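PDB 2YVU: probable adenylyl-sulfate kinase from Aeropyrum pernix, which probably phosphorylates adenosine 5'-phosphosulfate with ATP to make 3'-phosphoadenylyl sulfate, the activated form of sulfate. Local coordinates for residues K8-G20 with A82-S94. Numbering follows the deposited sequence.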
loop_
_atom_site.group_PDB
_atom_site.type_symbol
_atom_site.label_atom_id
_atom_site.label_comp_id
_atom_site.label_asym_id
_atom_site.label_seq_id
_atom_site.Cartn_x
_atom_site.Cartn_y
_atom_site.Cartn_z
ATOM N N LYS A 8 -18.862 3.296 10.624
ATOM C CA LYS A 8 -18.292 4.338 11.538
ATOM C C LYS A 8 -17.317 5.249 10.802
ATOM O O LYS A 8 -16.804 4.893 9.737
ATOM C CB LYS A 8 -17.587 3.677 12.721
ATOM C CG LYS A 8 -16.991 4.660 13.709
ATOM C CD LYS A 8 -16.502 3.954 14.964
ATOM C CE LYS A 8 -17.633 3.225 15.672
ATOM N NZ LYS A 8 -17.219 2.667 16.991
ATOM N N CYS A 9 -17.054 6.419 11.376
ATOM C CA CYS A 9 -16.169 7.383 10.740
ATOM C C CYS A 9 -15.280 8.167 11.697
ATOM O O CYS A 9 -15.778 8.979 12.481
ATOM C CB CYS A 9 -16.998 8.382 9.925
ATOM S SG CYS A 9 -16.228 8.723 8.323
ATOM N N ILE A 10 -13.968 7.932 11.628
ATOM C CA ILE A 10 -13.019 8.656 12.473
ATOM C C ILE A 10 -12.040 9.410 11.568
ATOM O O ILE A 10 -11.688 8.933 10.492
ATOM C CB ILE A 10 -12.251 7.698 13.428
ATOM C CG1 ILE A 10 -11.489 6.636 12.634
ATOM C CG2 ILE A 10 -13.238 6.984 14.351
ATOM C CD1 ILE A 10 -10.676 5.678 13.514
ATOM N N GLU A 11 -11.601 10.587 11.994
ATOM C CA GLU A 11 -10.684 11.381 11.177
ATOM C C GLU A 11 -9.357 10.678 10.904
ATOM O O GLU A 11 -8.947 10.558 9.752
ATOM C CB GLU A 11 -10.424 12.742 11.834
ATOM C CG GLU A 11 -9.650 13.724 10.959
ATOM C CD GLU A 11 -9.679 15.145 11.507
ATOM O OE1 GLU A 11 -9.055 15.398 12.562
ATOM O OE2 GLU A 11 -10.336 16.008 10.886
ATOM N N LYS A 12 -8.683 10.213 11.951
ATOM C CA LYS A 12 -7.403 9.535 11.759
ATOM C C LYS A 12 -7.349 8.192 12.467
ATOM O O LYS A 12 -7.849 8.042 13.587
ATOM C CB LYS A 12 -6.254 10.421 12.240
ATOM C CG LYS A 12 -6.162 11.773 11.538
ATOM C CD LYS A 12 -5.840 11.643 10.052
ATOM C CE LYS A 12 -5.947 13.002 9.340
ATOM N NZ LYS A 12 -5.778 12.920 7.850
ATOM N N GLY A 13 -6.742 7.209 11.809
ATOM C CA GLY A 13 -6.649 5.894 12.405
ATOM C C GLY A 13 -5.342 5.774 13.160
ATOM O O GLY A 13 -4.763 6.782 13.565
ATOM N N ILE A 14 -4.869 4.545 13.342
ATOM C CA ILE A 14 -3.613 4.300 14.057
ATOM C C ILE A 14 -2.940 3.102 13.413
ATOM O O ILE A 14 -3.555 2.406 12.617
ATOM C CB ILE A 14 -3.848 3.931 15.553
ATOM C CG1 ILE A 14 -4.701 2.663 15.643
ATOM C CG2 ILE A 14 -4.528 5.091 16.296
ATOM C CD1 ILE A 14 -4.911 2.168 17.074
ATOM N N VAL A 15 -1.679 2.869 13.757
ATOM C CA VAL A 15 -0.936 1.723 13.233
ATOM C C VAL A 15 -0.510 0.885 14.430
ATOM O O VAL A 15 0.222 1.356 15.309
ATOM C CB VAL A 15 0.354 2.150 12.437
ATOM C CG1 VAL A 15 1.112 0.877 11.920
ATOM C CG2 VAL A 15 -0.022 3.019 11.274
ATOM N N VAL A 16 -1.016 -0.340 14.492
ATOM C CA VAL A 16 -0.654 -1.244 15.561
ATOM C C VAL A 16 0.357 -2.179 14.907
ATOM O O VAL A 16 0.019 -2.916 13.970
ATOM C CB VAL A 16 -1.874 -2.054 16.057
ATOM C CG1 VAL A 16 -1.435 -2.997 17.159
ATOM C CG2 VAL A 16 -2.964 -1.124 16.509
ATOM N N TRP A 17 1.594 -2.130 15.391
ATOM C CA TRP A 17 2.684 -2.929 14.842
ATOM C C TRP A 17 3.087 -4.104 15.725
ATOM O O TRP A 17 3.782 -3.923 16.743
ATOM C CB TRP A 17 3.892 -2.027 14.595
ATOM C CG TRP A 17 4.970 -2.670 13.776
ATOM C CD1 TRP A 17 5.993 -3.466 14.233
ATOM C CD2 TRP A 17 5.069 -2.670 12.351
ATOM N NE1 TRP A 17 6.719 -3.966 13.170
ATOM C CE2 TRP A 17 6.166 -3.501 12.004
ATOM C CE3 TRP A 17 4.334 -2.051 11.324
ATOM C CZ2 TRP A 17 6.531 -3.741 10.682
ATOM C CZ3 TRP A 17 4.702 -2.289 10.015
ATOM C CH2 TRP A 17 5.792 -3.130 9.702
ATOM N N LEU A 18 2.670 -5.321 15.357
ATOM C CA LEU A 18 3.036 -6.451 16.199
ATOM C C LEU A 18 4.425 -6.953 15.818
ATOM O O LEU A 18 4.686 -7.268 14.657
ATOM C CB LEU A 18 2.015 -7.573 16.055
ATOM C CG LEU A 18 0.539 -7.182 16.244
ATOM C CD1 LEU A 18 -0.347 -8.279 15.681
ATOM C CD2 LEU A 18 0.230 -6.949 17.701
ATOM N N THR A 19 5.325 -7.030 16.789
ATOM C CA THR A 19 6.657 -7.523 16.494
ATOM C C THR A 19 6.963 -8.693 17.432
ATOM O O THR A 19 6.626 -8.671 18.626
ATOM C CB THR A 19 7.734 -6.400 16.642
ATOM O OG1 THR A 19 9.038 -6.950 16.437
ATOM C CG2 THR A 19 7.677 -5.776 18.025
ATOM N N GLY A 20 7.585 -9.725 16.872
ATOM C CA GLY A 20 7.915 -10.898 17.640
ATOM C C GLY A 20 8.429 -11.985 16.716
ATOM O O GLY A 20 8.408 -11.826 15.500
ATOM N N ALA A 82 -4.004 4.875 7.387
ATOM C CA ALA A 82 -4.287 5.494 8.671
ATOM C C ALA A 82 -4.672 6.965 8.576
ATOM O O ALA A 82 -5.536 7.423 9.325
ATOM C CB ALA A 82 -3.094 5.302 9.618
ATOM N N ARG A 83 -4.044 7.714 7.677
ATOM C CA ARG A 83 -4.414 9.116 7.552
ATOM C C ARG A 83 -5.803 9.228 6.942
ATOM O O ARG A 83 -6.366 10.324 6.879
ATOM C CB ARG A 83 -3.386 9.917 6.725
ATOM C CG ARG A 83 -3.365 9.703 5.217
ATOM C CD ARG A 83 -2.107 10.374 4.692
ATOM N NE ARG A 83 -2.005 10.457 3.233
ATOM C CZ ARG A 83 -0.884 10.814 2.610
ATOM N NH1 ARG A 83 0.198 11.101 3.334
ATOM N NH2 ARG A 83 -0.838 10.911 1.286
ATOM N N ASN A 84 -6.365 8.105 6.489
ATOM C CA ASN A 84 -7.716 8.149 5.941
ATOM C C ASN A 84 -8.717 7.465 6.849
ATOM O O ASN A 84 -9.724 6.949 6.386
ATOM C CB ASN A 84 -7.766 7.548 4.532
ATOM C CG ASN A 84 -7.163 8.483 3.490
ATOM O OD1 ASN A 84 -7.780 9.468 3.098
ATOM N ND2 ASN A 84 -5.944 8.195 3.067
ATOM N N GLY A 85 -8.415 7.445 8.145
ATOM C CA GLY A 85 -9.331 6.875 9.126
ATOM C C GLY A 85 -9.294 5.392 9.428
ATOM O O GLY A 85 -10.108 4.912 10.195
ATOM N N VAL A 86 -8.330 4.671 8.871
ATOM C CA VAL A 86 -8.245 3.247 9.075
ATOM C C VAL A 86 -7.334 2.808 10.217
ATOM O O VAL A 86 -6.259 3.362 10.416
ATOM C CB VAL A 86 -7.731 2.570 7.792
ATOM C CG1 VAL A 86 -7.689 1.061 7.978
ATOM C CG2 VAL A 86 -8.604 2.975 6.601
ATOM N N ILE A 87 -7.773 1.797 10.954
ATOM C CA ILE A 87 -6.973 1.219 12.023
ATOM C C ILE A 87 -6.159 0.140 11.315
ATOM O O ILE A 87 -6.719 -0.845 10.826
ATOM C CB ILE A 87 -7.868 0.578 13.113
ATOM C CG1 ILE A 87 -8.648 1.682 13.861
ATOM C CG2 ILE A 87 -6.994 -0.235 14.090
ATOM C CD1 ILE A 87 -9.646 1.153 14.907
ATOM N N VAL A 88 -4.844 0.329 11.242
ATOM C CA VAL A 88 -4.000 -0.625 10.534
ATOM C C VAL A 88 -3.263 -1.528 11.482
ATOM O O VAL A 88 -2.424 -1.065 12.251
ATOM C CB VAL A 88 -2.971 0.091 9.682
ATOM C CG1 VAL A 88 -2.274 -0.924 8.710
ATOM C CG2 VAL A 88 -3.655 1.223 8.928
ATOM N N ILE A 89 -3.591 -2.811 11.448
ATOM C CA ILE A 89 -2.922 -3.767 12.327
ATOM C C ILE A 89 -1.873 -4.511 11.506
ATOM O O ILE A 89 -2.190 -5.187 10.514
ATOM C CB ILE A 89 -3.949 -4.732 12.952
ATOM C CG1 ILE A 89 -4.994 -3.917 13.739
ATOM C CG2 ILE A 89 -3.254 -5.714 13.899
ATOM C CD1 ILE A 89 -6.296 -4.685 14.008
ATOM N N CYS A 90 -0.612 -4.365 11.904
ATOM C CA CYS A 90 0.482 -4.990 11.167
ATOM C C CYS A 90 1.179 -6.135 11.890
ATOM O O CYS A 90 1.487 -6.037 13.075
ATOM C CB CYS A 90 1.538 -3.940 10.808
ATOM S SG CYS A 90 0.984 -2.624 9.767
ATOM N N SER A 91 1.449 -7.207 11.153
ATOM C CA SER A 91 2.134 -8.369 11.701
ATOM C C SER A 91 3.213 -8.782 10.722
ATOM O O SER A 91 2.943 -9.461 9.719
ATOM C CB SER A 91 1.181 -9.545 11.890
ATOM O OG SER A 91 1.933 -10.643 12.369
ATOM N N PHE A 92 4.440 -8.374 11.000
ATOM C CA PHE A 92 5.522 -8.690 10.092
ATOM C C PHE A 92 6.768 -9.223 10.760
ATOM O O PHE A 92 6.910 -9.162 11.976
ATOM C CB PHE A 92 5.903 -7.447 9.286
ATOM C CG PHE A 92 4.892 -7.067 8.265
ATOM C CD1 PHE A 92 3.885 -6.162 8.572
ATOM C CD2 PHE A 92 4.913 -7.659 7.003
ATOM C CE1 PHE A 92 2.903 -5.842 7.634
ATOM C CE2 PHE A 92 3.933 -7.348 6.054
ATOM C CZ PHE A 92 2.926 -6.435 6.370
ATOM N N VAL A 93 7.665 -9.754 9.933
ATOM C CA VAL A 93 8.942 -10.250 10.412
ATOM C C VAL A 93 9.850 -9.014 10.329
ATOM O O VAL A 93 10.251 -8.581 9.238
ATOM C CB VAL A 93 9.473 -11.396 9.517
ATOM C CG1 VAL A 93 9.505 -10.959 8.076
ATOM C CG2 VAL A 93 10.860 -11.823 9.970
ATOM N N SER A 94 10.120 -8.423 11.488
ATOM C CA SER A 94 10.950 -7.227 11.578
ATOM C C SER A 94 11.774 -7.332 12.868
ATOM O O SER A 94 11.566 -6.585 13.820
ATOM C CB SER A 94 10.029 -6.004 11.599
ATOM O OG SER A 94 8.970 -6.159 12.547
HETATM O O HOH W 1 -12.763 5.905 9.652
HETATM O O HOH W 2 9.248 -8.869 14.213
#
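Trp17 lays its indole along the strand containing Cys90: its six-membered ring meets Cys90 and Phe92, and NE1 meets Ser94. With CG anti to the backbone N (chi1 -168°), the ring reaches across the gap to Cys90: CE3 comes to 3.4 Å from Cys90 CB, and Cys90 SG sits obliquely to the six-membered ring, a sulfur-aromatic contact. Farther along, the Phe92 ring is tilted by 22° to the indole but slid so far that the two barely overlap; Trp17 CH2 meets Phe92 CD1 at 3.8 Å. At the indole edge NE1 donates to Ser94 OG over 3.2 Å, with the oxygen almost in the ring plane. Ser94 is, by similarity, the phosphoserine intermediate, so this bond probably helps place its hydroxyl. Water 2 links Gly20 N, at the start of the likely ATP-binding P-loop, to Phe92 O and Ser94 N.

Beneath these side chains the strands run parallel. Cys90 N reaches Val16 O at 2.6 Å, nearly straight, and Leu18 N returns to Cys90 O. On the face away from Trp17, Leu18 CD1 packs on Ile89 CG2, and Ile14 lies alongside Ile87, both pointing the same way. At the other end Ala82 O accepts from both Gly13 N and Gly85 N, the latter within the Schellman motif that ends helix 64-82. Lys12, bent at chi2 (-65°), brings NZ onto a lone pair of Arg83 O at 2.8 Å; the Arg83 guanidinium turns instead to Glu110 and to Glu45 of the second subunit.

Strands 14-19 and 87-91 are neighbours inside the parallel sheet of a P-loop kinase, 14-19 in the middle, with 44-48 beyond 87-91 and 114-120 beyond 14-19. Helices 64-82 and 97-109 cover the Trp17 face, while helix 26-39 packs against Leu18 and Ile89 on the other.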